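PDB 6QGI: VP5 from Halorubrum pleomorphic virus 2, which probably drives fusion of the viral envelope with the membrane of its haloarchaeal host. Local coordinates for residues E24-S28 with K115-E119; I82-N86 with S259-S265; E302-Q308 with S442-L448; G377-N383 with S422-T428. All coordinates share one frame; numbering follows the deposited sequence.

Contact 1 of 4, residues E24-S28 with K115-E119; sequences EIVGS and KTWNE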
loop_
_atom_site.group_PDB
_atom_site.type_symbol
_atom_site.label_atom_id
_atom_site.label_comp_id
_atom_site.label_asym_id
_atom_site.label_seq_id
_atom_site.Cartn_x
_atom_site.Cartn_y
_atom_site.Cartn_z
ATOM N N GLU A 24 -0.058 -2.378 -12.885
ATOM C CA GLU A 24 -0.033 -3.825 -13.073
ATOM C C GLU A 24 -0.583 -4.493 -11.827
ATOM O O GLU A 24 0.018 -4.399 -10.752
ATOM C CB GLU A 24 1.381 -4.327 -13.401
ATOM C CG GLU A 24 1.844 -3.930 -14.795
ATOM C CD GLU A 24 3.252 -4.338 -15.188
ATOM O OE1 GLU A 24 4.003 -4.848 -14.323
ATOM O OE2 GLU A 24 3.601 -4.152 -16.375
ATOM N N ILE A 25 -1.757 -5.126 -11.960
ATOM C CA ILE A 25 -2.427 -5.801 -10.850
ATOM C C ILE A 25 -1.850 -7.220 -10.701
ATOM O O ILE A 25 -1.555 -7.887 -11.697
ATOM C CB ILE A 25 -3.981 -5.767 -11.026
ATOM C CG1 ILE A 25 -4.505 -4.340 -10.719
ATOM C CG2 ILE A 25 -4.703 -6.800 -10.135
ATOM C CD1 ILE A 25 -5.768 -3.994 -11.282
ATOM N N VAL A 26 -1.667 -7.653 -9.438
ATOM C CA VAL A 26 -1.165 -8.975 -9.063
ATOM C C VAL A 26 -2.237 -10.006 -9.445
ATOM O O VAL A 26 -3.326 -10.018 -8.860
ATOM C CB VAL A 26 -0.778 -9.033 -7.556
ATOM C CG1 VAL A 26 -0.371 -10.439 -7.132
ATOM C CG2 VAL A 26 0.328 -8.029 -7.228
ATOM N N GLY A 27 -1.917 -10.831 -10.444
ATOM C CA GLY A 27 -2.796 -11.866 -10.975
ATOM C C GLY A 27 -3.211 -12.904 -9.956
ATOM O O GLY A 27 -2.494 -13.146 -8.977
ATOM N N SER A 28 -4.396 -13.507 -10.185
ATOM C CA SER A 28 -4.990 -14.552 -9.349
ATOM C C SER A 28 -4.014 -15.730 -9.193
ATOM O O SER A 28 -3.416 -16.169 -10.174
ATOM C CB SER A 28 -6.315 -15.008 -9.954
ATOM O OG SER A 28 -6.777 -16.263 -9.484
ATOM N N LYS A 115 -10.325 -3.289 -10.828
ATOM C CA LYS A 115 -9.589 -4.446 -11.350
ATOM C C LYS A 115 -8.940 -5.219 -10.194
ATOM O O LYS A 115 -8.878 -6.449 -10.232
ATOM C CB LYS A 115 -8.531 -4.016 -12.370
ATOM C CG LYS A 115 -9.029 -3.857 -13.788
ATOM C CD LYS A 115 -7.926 -3.363 -14.713
ATOM C CE LYS A 115 -8.486 -2.758 -15.978
ATOM N NZ LYS A 115 -9.134 -3.779 -16.848
ATOM N N THR A 116 -8.477 -4.483 -9.161
ATOM C CA THR A 116 -7.870 -5.022 -7.940
ATOM C C THR A 116 -8.912 -5.862 -7.195
ATOM O O THR A 116 -8.566 -6.940 -6.708
ATOM C CB THR A 116 -7.312 -3.882 -7.071
ATOM O OG1 THR A 116 -6.434 -3.080 -7.854
ATOM C CG2 THR A 116 -6.574 -4.379 -5.825
ATOM N N TRP A 117 -10.181 -5.382 -7.139
ATOM C CA TRP A 117 -11.315 -6.075 -6.519
ATOM C C TRP A 117 -11.714 -7.278 -7.383
ATOM O O TRP A 117 -11.975 -8.350 -6.838
ATOM C CB TRP A 117 -12.522 -5.122 -6.308
ATOM C CG TRP A 117 -13.758 -5.793 -5.760
ATOM C CD1 TRP A 117 -14.798 -6.303 -6.480
ATOM C CD2 TRP A 117 -14.085 -6.013 -4.377
ATOM N NE1 TRP A 117 -15.748 -6.831 -5.635
ATOM C CE2 TRP A 117 -15.333 -6.674 -4.340
ATOM C CE3 TRP A 117 -13.438 -5.728 -3.164
ATOM C CZ2 TRP A 117 -15.951 -7.046 -3.138
ATOM C CZ3 TRP A 117 -14.055 -6.096 -1.974
ATOM C CH2 TRP A 117 -15.299 -6.739 -1.969
ATOM N N ASN A 118 -11.761 -7.096 -8.721
ATOM C CA ASN A 118 -12.115 -8.138 -9.690
ATOM C C ASN A 118 -11.150 -9.321 -9.624
ATOM O O ASN A 118 -11.614 -10.463 -9.573
ATOM C CB ASN A 118 -12.179 -7.568 -11.103
ATOM C CG ASN A 118 -13.395 -6.713 -11.337
ATOM O OD1 ASN A 118 -14.277 -6.604 -10.481
ATOM N ND2 ASN A 118 -13.458 -6.070 -12.493
ATOM N N GLU A 119 -9.829 -9.055 -9.536
ATOM C CA GLU A 119 -8.806 -10.101 -9.420
ATOM C C GLU A 119 -8.954 -10.878 -8.117
ATOM O O GLU A 119 -8.674 -12.076 -8.096
ATOM C CB GLU A 119 -7.385 -9.521 -9.531
ATOM C CG GLU A 119 -6.392 -10.481 -10.174
ATOM C CD GLU A 119 -6.742 -11.011 -11.555
ATOM O OE1 GLU A 119 -7.336 -10.258 -12.358
ATOM O OE2 GLU A 119 -6.414 -12.186 -11.837
#
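I25 and E119 carry this contact, in which the extended loop between strand 11-13 and helix 37-60 is laid along one side of the long helix 91-133. The loop segment has no regular structure, and its CA atoms come nearest the helix at T116 and again, one turn on, at E119. The side chain to follow is that of E119. Its CB sits under the methyl CG2 of I25 at 3.9 Å, which gives the glutamate an apolar base. E119 CG comes next and lies 3.4 Å from the carbonyl oxygen V26 O. At this point the chain folds over (chi2 56°), and the bend turns the carboxylate along the loop toward S28 instead of letting it run straight out from the helix. CD passes near the CA of G27. At the tip, OE2 takes the backbone N-H of S28, on the anti side of the carboxylate and only 15° out of its plane. R51 on helix 37-60 touches the E119 side chain and also donates from NH1 to V26 O, so the arginine ties the loop to a second helix. Further up the helix, I25 sends CG1 and CD1 past the hydroxyl of T116, with I25 CG1 3.7 Å from T116 OG1. That hydroxyl is already engaged with N112 O, one turn back in its own helix, so toward I25 it offers only contact. At the S28 end, the grip closes with S28 N and E119 OE2 2.9 Å apart and an N-H...O angle of 151°.

Contact 2 of 4, residues I82-N86 with S259-S265; sequences IEELN and SGEIEVS
The side-chain amide of N86 is the flat group that meets the loop 259-265, and its two ends are used in different ways. In its plane, ND2 points straight at I262 O, 2.9 Å away, with the acceptor 1° out of the amide plane and the N-H...O angle 171°. The oxygen is approached over a face: G260 N stands above the plane of the carbonyl and donates to N86 OD1 at 3.1 Å. These two bonds, one in the plane and one across it, should fix the rotation of the amide. Over the same face as G260 N, toward the ND2 end, lies the E263 carboxylate, its plane 28° from that of the amide; N86 ND2 is 3.4 Å from E263 OE2, at too poor an angle for a hydrogen bond. A second flat group, the carboxylate of E83, is met from above its plane by the hydroxyl of S265, S265 OG to E83 OE2 2.9 Å. The chain of E83 bends at chi2, which carries its end over to S265.

The arrangement places a loop across the C-terminal part of helix 66-86, on the way from helix 225-253 to helix 270-279. S259 OG donates to the backbone carbonyl L85 O, 2.9 Å away.

Next to these polar bonds the contact is apolar. I82 crosses both I262 and V264 at about a right angle, its CG2 3.8 Å from V264 CG2 and its CD1 4.1 Å from I262 CG2. W479 of the last modelled helix, 476-496, touches all three side chains, and Q476 OE1 there accepts the backbone N-H of E263.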
loop_
_atom_site.group_PDB
_atom_site.type_symbol
_atom_site.label_atom_id
_atom_site.label_comp_id
_atom_site.label_asym_id
_atom_site.label_seq_id
_atom_site.Cartn_x
_atom_site.Cartn_y
_atom_site.Cartn_z
ATOM N N ILE A 82 -6.441 25.693 -20.112
ATOM C CA ILE A 82 -5.543 26.805 -20.460
ATOM C C ILE A 82 -5.172 26.717 -21.959
ATOM O O ILE A 82 -5.090 27.757 -22.614
ATOM C CB ILE A 82 -4.286 26.880 -19.521
ATOM C CG1 ILE A 82 -4.693 27.289 -18.083
ATOM C CG2 ILE A 82 -3.216 27.863 -20.058
ATOM C CD1 ILE A 82 -3.727 26.842 -16.951
ATOM N N GLU A 83 -4.985 25.489 -22.497
ATOM C CA GLU A 83 -4.650 25.253 -23.910
ATOM C C GLU A 83 -5.757 25.786 -24.818
ATOM O O GLU A 83 -5.470 26.527 -25.756
ATOM C CB GLU A 83 -4.410 23.754 -24.196
ATOM C CG GLU A 83 -3.251 23.128 -23.432
ATOM C CD GLU A 83 -1.875 23.129 -24.074
ATOM O OE1 GLU A 83 -1.068 22.236 -23.725
ATOM O OE2 GLU A 83 -1.594 24.019 -24.909
ATOM N N GLU A 84 -7.020 25.437 -24.506
ATOM C CA GLU A 84 -8.214 25.862 -25.239
ATOM C C GLU A 84 -8.428 27.364 -25.088
ATOM O O GLU A 84 -8.833 28.025 -26.045
ATOM C CB GLU A 84 -9.443 25.084 -24.754
ATOM C CG GLU A 84 -9.457 23.649 -25.254
ATOM C CD GLU A 84 -10.497 23.288 -26.300
ATOM O OE1 GLU A 84 -10.880 24.168 -27.103
ATOM O OE2 GLU A 84 -10.912 22.108 -26.333
ATOM N N LEU A 85 -8.110 27.903 -23.901
ATOM C CA LEU A 85 -8.208 29.322 -23.573
ATOM C C LEU A 85 -7.213 30.147 -24.393
ATOM O O LEU A 85 -7.598 31.168 -24.961
ATOM C CB LEU A 85 -7.951 29.512 -22.068
ATOM C CG LEU A 85 -7.941 30.933 -21.521
ATOM C CD1 LEU A 85 -9.317 31.549 -21.582
ATOM C CD2 LEU A 85 -7.464 30.943 -20.088
ATOM N N ASN A 86 -5.943 29.702 -24.456
ATOM C CA ASN A 86 -4.868 30.362 -25.199
ATOM C C ASN A 86 -5.134 30.353 -26.707
ATOM O O ASN A 86 -4.602 31.197 -27.429
ATOM C CB ASN A 86 -3.521 29.695 -24.901
ATOM C CG ASN A 86 -2.887 30.085 -23.585
ATOM O OD1 ASN A 86 -3.340 30.985 -22.868
ATOM N ND2 ASN A 86 -1.799 29.422 -23.242
ATOM N N SER A 259 -5.229 35.163 -23.347
ATOM C CA SER A 259 -4.422 34.208 -24.108
ATOM C C SER A 259 -2.957 34.641 -24.050
ATOM O O SER A 259 -2.638 35.791 -24.372
ATOM C CB SER A 259 -4.906 34.128 -25.555
ATOM O OG SER A 259 -6.258 33.706 -25.630
ATOM N N GLY A 260 -2.105 33.746 -23.562
ATOM C CA GLY A 260 -0.681 34.013 -23.410
ATOM C C GLY A 260 -0.271 34.368 -21.996
ATOM O O GLY A 260 0.927 34.383 -21.699
ATOM N N GLU A 261 -1.261 34.657 -21.109
ATOM C CA GLU A 261 -1.028 34.997 -19.696
ATOM C C GLU A 261 -0.357 33.822 -18.983
ATOM O O GLU A 261 0.642 34.020 -18.290
ATOM C CB GLU A 261 -2.341 35.383 -18.997
ATOM C CG GLU A 261 -2.176 36.372 -17.856
ATOM C CD GLU A 261 -3.461 36.975 -17.317
ATOM O OE1 GLU A 261 -4.351 37.322 -18.127
ATOM O OE2 GLU A 261 -3.567 37.127 -16.079
ATOM N N ILE A 262 -0.885 32.595 -19.198
ATOM C CA ILE A 262 -0.340 31.354 -18.642
ATOM C C ILE A 262 0.092 30.438 -19.803
ATOM O O ILE A 262 -0.697 30.184 -20.718
ATOM C CB ILE A 262 -1.317 30.612 -17.669
ATOM C CG1 ILE A 262 -2.033 31.564 -16.678
ATOM C CG2 ILE A 262 -0.588 29.485 -16.922
ATOM C CD1 ILE A 262 -3.322 30.971 -16.051
ATOM N N GLU A 263 1.345 29.950 -19.752
ATOM C CA GLU A 263 1.912 29.031 -20.739
ATOM C C GLU A 263 2.367 27.761 -20.021
ATOM O O GLU A 263 3.400 27.757 -19.345
ATOM C CB GLU A 263 3.055 29.686 -21.540
ATOM C CG GLU A 263 2.590 30.742 -22.537
ATOM C CD GLU A 263 1.699 30.292 -23.684
ATOM O OE1 GLU A 263 1.758 29.100 -24.067
ATOM O OE2 GLU A 263 0.949 31.145 -24.212
ATOM N N VAL A 264 1.552 26.697 -20.130
ATOM C CA VAL A 264 1.798 25.423 -19.445
ATOM C C VAL A 264 1.855 24.229 -20.432
ATOM O O VAL A 264 1.720 23.073 -20.013
ATOM C CB VAL A 264 0.765 25.174 -18.307
ATOM C CG1 VAL A 264 1.033 26.083 -17.111
ATOM C CG2 VAL A 264 -0.678 25.311 -18.797
ATOM N N SER A 265 2.099 24.509 -21.722
ATOM C CA SER A 265 2.212 23.483 -22.764
ATOM C C SER A 265 3.543 22.734 -22.635
ATOM O O SER A 265 3.595 21.527 -22.862
ATOM C CB SER A 265 2.099 24.116 -24.148
ATOM O OG SER A 265 1.021 25.035 -24.221
#

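Contact 3 of 4, residues E302-Q308 with S442-L448; sequences EATITIQ and SFTIDKL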
loop_
_atom_site.group_PDB
_atom_site.type_symbol
_atom_site.label_atom_id
_atom_site.label_comp_id
_atom_site.label_asym_id
_atom_site.label_seq_id
_atom_site.Cartn_x
_atom_site.Cartn_y
_atom_site.Cartn_z
ATOM N N GLU A 302 16.730 13.054 7.447
ATOM C CA GLU A 302 16.854 11.611 7.609
ATOM C C GLU A 302 16.672 11.282 9.080
ATOM O O GLU A 302 17.334 11.868 9.943
ATOM C CB GLU A 302 18.204 11.096 7.081
ATOM C CG GLU A 302 18.226 9.592 6.851
ATOM C CD GLU A 302 19.605 8.978 6.705
ATOM O OE1 GLU A 302 20.225 9.148 5.631
ATOM O OE2 GLU A 302 20.061 8.314 7.663
ATOM N N ALA A 303 15.747 10.364 9.359
ATOM C CA ALA A 303 15.432 9.953 10.715
ATOM C C ALA A 303 15.656 8.475 10.912
ATOM O O ALA A 303 15.239 7.672 10.074
ATOM C CB ALA A 303 13.989 10.293 11.031
ATOM N N THR A 304 16.321 8.115 12.019
ATOM C CA THR A 304 16.537 6.723 12.404
ATOM C C THR A 304 15.422 6.403 13.404
ATOM O O THR A 304 15.269 7.116 14.401
ATOM C CB THR A 304 17.967 6.484 12.934
ATOM O OG1 THR A 304 18.200 7.311 14.075
ATOM C CG2 THR A 304 19.039 6.738 11.880
ATOM N N ILE A 305 14.586 5.403 13.087
ATOM C CA ILE A 305 13.442 5.027 13.926
ATOM C C ILE A 305 13.639 3.644 14.548
ATOM O O ILE A 305 14.371 2.816 14.008
ATOM C CB ILE A 305 12.087 5.096 13.155
ATOM C CG1 ILE A 305 12.077 4.192 11.890
ATOM C CG2 ILE A 305 11.716 6.541 12.831
ATOM C CD1 ILE A 305 10.701 3.797 11.356
ATOM N N THR A 306 12.974 3.404 15.684
ATOM C CA THR A 306 12.963 2.113 16.356
ATOM C C THR A 306 11.511 1.704 16.477
ATOM O O THR A 306 10.738 2.404 17.133
ATOM C CB THR A 306 13.696 2.156 17.721
ATOM O OG1 THR A 306 15.083 2.373 17.496
ATOM C CG2 THR A 306 13.526 0.862 18.526
ATOM N N ILE A 307 11.141 0.585 15.836
ATOM C CA ILE A 307 9.791 0.029 15.909
ATOM C C ILE A 307 9.710 -0.628 17.280
ATOM O O ILE A 307 10.385 -1.620 17.527
ATOM C CB ILE A 307 9.489 -0.918 14.704
ATOM C CG1 ILE A 307 9.722 -0.199 13.344
ATOM C CG2 ILE A 307 8.080 -1.531 14.781
ATOM C CD1 ILE A 307 8.856 1.048 13.072
ATOM N N GLN A 308 8.979 0.011 18.197
ATOM C CA GLN A 308 8.823 -0.353 19.609
ATOM C C GLN A 308 8.568 -1.845 19.885
ATOM O O GLN A 308 9.216 -2.409 20.771
ATOM C CB GLN A 308 7.680 0.446 20.236
ATOM C CG GLN A 308 7.897 1.942 20.238
ATOM C CD GLN A 308 6.940 2.582 21.189
ATOM O OE1 GLN A 308 5.718 2.405 21.098
ATOM N NE2 GLN A 308 7.489 3.306 22.159
ATOM N N SER A 442 3.719 1.450 16.575
ATOM C CA SER A 442 4.462 2.483 17.278
ATOM C C SER A 442 5.962 2.410 16.990
ATOM O O SER A 442 6.512 1.337 16.722
ATOM C CB SER A 442 4.207 2.396 18.773
ATOM O OG SER A 442 2.892 2.806 19.105
ATOM N N PHE A 443 6.598 3.583 17.001
ATOM C CA PHE A 443 8.009 3.780 16.695
ATOM C C PHE A 443 8.549 5.014 17.415
ATOM O O PHE A 443 7.797 5.956 17.684
ATOM C CB PHE A 443 8.208 3.926 15.163
ATOM C CG PHE A 443 7.566 5.156 14.558
ATOM C CD1 PHE A 443 6.229 5.144 14.166
ATOM C CD2 PHE A 443 8.288 6.333 14.404
ATOM C CE1 PHE A 443 5.626 6.296 13.641
ATOM C CE2 PHE A 443 7.686 7.480 13.878
ATOM C CZ PHE A 443 6.362 7.450 13.490
ATOM N N THR A 444 9.859 5.027 17.672
ATOM C CA THR A 444 10.528 6.140 18.336
ATOM C C THR A 444 11.632 6.683 17.429
ATOM O O THR A 444 12.434 5.909 16.910
ATOM C CB THR A 444 11.076 5.692 19.710
ATOM O OG1 THR A 444 10.076 4.942 20.408
ATOM C CG2 THR A 444 11.551 6.863 20.567
ATOM N N ILE A 445 11.675 8.009 17.248
ATOM C CA ILE A 445 12.715 8.661 16.457
ATOM C C ILE A 445 13.942 8.772 17.366
ATOM O O ILE A 445 13.935 9.575 18.287
ATOM C CB ILE A 445 12.239 10.031 15.886
ATOM C CG1 ILE A 445 11.003 9.854 14.971
ATOM C CG2 ILE A 445 13.372 10.727 15.142
ATOM C CD1 ILE A 445 10.182 11.088 14.737
ATOM N N ASP A 446 14.956 7.918 17.163
ATOM C CA ASP A 446 16.169 7.937 17.985
ATOM C C ASP A 446 17.054 9.128 17.643
ATOM O O ASP A 446 17.781 9.617 18.513
ATOM C CB ASP A 446 16.970 6.637 17.820
ATOM C CG ASP A 446 16.338 5.391 18.415
ATOM O OD1 ASP A 446 15.358 5.524 19.190
ATOM O OD2 ASP A 446 16.835 4.285 18.123
ATOM N N LYS A 447 16.997 9.588 16.373
ATOM C CA LYS A 447 17.782 10.705 15.849
ATOM C C LYS A 447 17.148 11.295 14.581
ATOM O O LYS A 447 16.500 10.578 13.819
ATOM C CB LYS A 447 19.213 10.226 15.533
ATOM C CG LYS A 447 20.289 11.303 15.624
ATOM C CD LYS A 447 21.350 11.171 14.526
ATOM C CE LYS A 447 22.381 10.089 14.755
ATOM N NZ LYS A 447 23.250 9.905 13.561
ATOM N N LEU A 448 17.361 12.605 14.368
ATOM C CA LEU A 448 16.965 13.391 13.195
ATOM C C LEU A 448 18.204 14.107 12.666
ATOM O O LEU A 448 18.908 14.741 13.453
ATOM C CB LEU A 448 15.861 14.418 13.532
ATOM C CG LEU A 448 14.471 13.907 13.867
ATOM C CD1 LEU A 448 13.598 15.024 14.342
ATOM C CD2 LEU A 448 13.807 13.334 12.660
#
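I305 fits between F443 and I445 on the buried face of an antiparallel strand pair, 302-307 with 443-448, interrupted by a beta bulge. The register slips by one residue between T304 and I305, and D446 is the extra residue on the second strand. On the tight side A303, I305, I307, F443, I445 and L448 pack together. I305 CG2 reaches F443 CD2 at 3.8 Å and I445 CG1 at 4.0 Å; chi1 of 58° puts CG1 between the backbone N and the carbonyl carbon and turns CG2 to the other strand. A303 CB meets L448 CD2 at 3.5 Å. F318 of strand 312-320 touches both A303 and I305, and Y334 covers F443 and I445. T306 and T444 exchange two backbone bonds, N to O each way, but the pairing loosens at I307 and F443.

The other face, with T304, T306, T444 and K447, is polar and more open to solvent. Here T304 OG1 merely leans on K447 CB at 3.4 Å, and the lysine's end leads away. At the bulge, D446 N bonds to T304 O, and the D446 carboxylate reaches across to the other strand, where T306 OG1 donates to D446 OD2 at 2.7 Å from 40° above the carboxylate plane.

Contact 4 of 4, residues G377-N383 with S422-T428; sequences GTAVELN and SARFLST
A regular antiparallel ladder joins E381 to R424 and their neighbours, pairing strand 378-384 with strand 418-427 in the beta-rich part of the chain that carries the N-linked glycan. The two side chains lie next to each other and point the same way. E381 OE1 is 3.0 Å from R424 NH1, a salt bridge in which the oxygen sits over one face of the guanidinium. Because OE1 lies well out of the guanidinium plane, no N-H aims at it and the attraction is of charge alone; the carboxylate and guanidinium planes are 68° apart. E381 runs out extended, CG anti to its own N (chi1 -152°), which brings E381 OE2 within 3.3 Å of L426 CD2. R424 also touches E353 on strand 343-355.

In the ladder itself, A379 with L426, E381 with R424 and N383 with S422 are the hydrogen-bonded pairs. E381 N to R424 O is short, at 2.7 Å; in the N383-S422 pair the bond from S422 N to N383 O is weak. V380 and F425, and L382 and A423, form non-hydrogen-bonded pairs whose side chains share the buried face, where W356 touches V380, A423 and F425. On that side T378 CG2 lies 4.1 Å from F425 CD2, and Y375 meets the F425 ring edge-to-face.

At the end of the pair where strand 378-384 begins, G377 O collects two donors from opposite faces of its carbonyl plane. T428 N comes in to G377 O at 2.8 Å and 170°, while S427 OG bonds to it from a longer 3.3 Å.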
loop_
_atom_site.group_PDB
_atom_site.type_symbol
_atom_site.label_atom_id
_atom_site.label_comp_id
_atom_site.label_asym_id
_atom_site.label_seq_id
_atom_site.Cartn_x
_atom_site.Cartn_y
_atom_site.Cartn_z
ATOM N N GLY A 377 14.683 -11.550 3.819
ATOM C CA GLY A 377 15.794 -10.740 3.338
ATOM C C GLY A 377 16.795 -10.356 4.411
ATOM O O GLY A 377 17.651 -9.504 4.167
ATOM N N THR A 378 16.688 -10.973 5.611
ATOM C CA THR A 378 17.591 -10.724 6.739
ATOM C C THR A 378 18.307 -12.026 7.146
ATOM O O THR A 378 18.012 -13.099 6.614
ATOM C CB THR A 378 16.866 -10.071 7.949
ATOM O OG1 THR A 378 16.015 -11.011 8.600
ATOM C CG2 THR A 378 16.106 -8.807 7.591
ATOM N N ALA A 379 19.272 -11.906 8.069
ATOM C CA ALA A 379 20.067 -12.997 8.629
ATOM C C ALA A 379 20.266 -12.778 10.119
ATOM O O ALA A 379 20.502 -11.645 10.540
ATOM C CB ALA A 379 21.415 -13.087 7.927
ATOM N N VAL A 380 20.151 -13.844 10.919
ATOM C CA VAL A 380 20.351 -13.742 12.367
ATOM C C VAL A 380 21.836 -14.022 12.640
ATOM O O VAL A 380 22.338 -15.094 12.300
ATOM C CB VAL A 380 19.388 -14.639 13.200
ATOM C CG1 VAL A 380 19.597 -14.433 14.700
ATOM C CG2 VAL A 380 17.927 -14.378 12.829
ATOM N N GLU A 381 22.536 -13.010 13.179
ATOM C CA GLU A 381 23.957 -13.035 13.520
ATOM C C GLU A 381 24.097 -13.325 15.008
ATOM O O GLU A 381 23.816 -12.464 15.847
ATOM C CB GLU A 381 24.622 -11.703 13.139
ATOM C CG GLU A 381 26.095 -11.825 12.811
ATOM C CD GLU A 381 26.801 -10.493 12.679
ATOM O OE1 GLU A 381 27.224 -9.940 13.720
ATOM O OE2 GLU A 381 26.931 -9.998 11.537
ATOM N N LEU A 382 24.486 -14.556 15.332
ATOM C CA LEU A 382 24.608 -14.998 16.713
ATOM C C LEU A 382 26.038 -14.950 17.212
ATOM O O LEU A 382 26.965 -15.338 16.500
ATOM C CB LEU A 382 24.039 -16.409 16.880
ATOM C CG LEU A 382 22.571 -16.563 16.510
ATOM C CD1 LEU A 382 22.220 -17.989 16.317
ATOM C CD2 LEU A 382 21.670 -15.917 17.522
ATOM N N ASN A 383 26.203 -14.460 18.449
ATOM C CA ASN A 383 27.481 -14.343 19.141
ATOM C C ASN A 383 27.518 -15.348 20.289
ATOM O O ASN A 383 26.805 -15.207 21.292
ATOM C CB ASN A 383 27.720 -12.903 19.629
ATOM C CG ASN A 383 27.910 -11.883 18.529
ATOM O OD1 ASN A 383 28.278 -12.202 17.402
ATOM N ND2 ASN A 383 27.651 -10.623 18.834
ATOM N N SER A 422 24.689 -13.161 22.856
ATOM C CA SER A 422 24.140 -12.046 22.081
ATOM C C SER A 422 23.672 -12.503 20.699
ATOM O O SER A 422 24.212 -13.462 20.149
ATOM C CB SER A 422 25.183 -10.943 21.928
ATOM O OG SER A 422 25.692 -10.518 23.182
ATOM N N ALA A 423 22.676 -11.798 20.136
ATOM C CA ALA A 423 22.111 -12.058 18.810
ATOM C C ALA A 423 21.498 -10.795 18.228
ATOM O O ALA A 423 20.924 -9.999 18.973
ATOM C CB ALA A 423 21.057 -13.142 18.895
ATOM N N ARG A 424 21.620 -10.610 16.902
ATOM C CA ARG A 424 21.060 -9.462 16.183
ATOM C C ARG A 424 20.733 -9.839 14.736
ATOM O O ARG A 424 21.330 -10.775 14.202
ATOM C CB ARG A 424 22.000 -8.233 16.237
ATOM C CG ARG A 424 23.204 -8.254 15.286
ATOM C CD ARG A 424 23.785 -6.863 15.119
ATOM N NE ARG A 424 24.517 -6.702 13.860
ATOM C CZ ARG A 424 25.835 -6.839 13.731
ATOM N NH1 ARG A 424 26.583 -7.155 14.781
ATOM N NH2 ARG A 424 26.413 -6.660 12.552
ATOM N N PHE A 425 19.793 -9.117 14.105
ATOM C CA PHE A 425 19.442 -9.370 12.711
ATOM C C PHE A 425 19.894 -8.203 11.833
ATOM O O PHE A 425 19.897 -7.052 12.273
ATOM C CB PHE A 425 17.940 -9.675 12.527
ATOM C CG PHE A 425 16.990 -8.506 12.638
ATOM C CD1 PHE A 425 16.409 -8.175 13.855
ATOM C CD2 PHE A 425 16.636 -7.766 11.514
ATOM C CE1 PHE A 425 15.521 -7.100 13.955
ATOM C CE2 PHE A 425 15.751 -6.693 11.615
ATOM C CZ PHE A 425 15.199 -6.367 12.834
ATOM N N LEU A 426 20.290 -8.518 10.597
ATOM C CA LEU A 426 20.733 -7.557 9.583
ATOM C C LEU A 426 20.360 -8.083 8.199
ATOM O O LEU A 426 20.185 -9.287 8.046
ATOM C CB LEU A 426 22.251 -7.260 9.685
ATOM C CG LEU A 426 23.239 -8.438 9.584
ATOM C CD1 LEU A 426 23.591 -8.751 8.143
ATOM C CD2 LEU A 426 24.509 -8.110 10.283
ATOM N N SER A 427 20.273 -7.199 7.196
ATOM C CA SER A 427 19.903 -7.559 5.827
ATOM C C SER A 427 20.934 -8.472 5.144
ATOM O O SER A 427 22.127 -8.399 5.431
ATOM C CB SER A 427 19.702 -6.304 4.988
ATOM O OG SER A 427 19.086 -6.577 3.739
ATOM N N THR A 428 20.437 -9.330 4.238
ATOM C CA THR A 428 21.182 -10.274 3.399
ATOM C C THR A 428 21.653 -9.564 2.118
ATOM O O THR A 428 22.693 -9.929 1.560
ATOM C CB THR A 428 20.269 -11.476 3.051
ATOM O OG1 THR A 428 19.585 -11.933 4.218
ATOM C CG2 THR A 428 21.025 -12.641 2.412
#

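Contacts 1 and 2 each set a loop against a helix, whereas contacts 3 and 4 pair strands later in the chain. Although helices 66-86 and 91-133 are consecutive in the chain, contacts 1 and 2 lie 39 Å apart between centres, and their segments alternate along the sequence. Contact 4 is nested inside the loop that contact 3 closes; their centres are 20 Å apart and their nearest atoms about 8 Å, without touching. Contacts 2 and 4 form the far ends, 58 Å between centres and on opposite sides of the chain's centre. The glycan on N396 belongs to contact 4's surroundings: the T428 side chain is about 6 Å from the sugar.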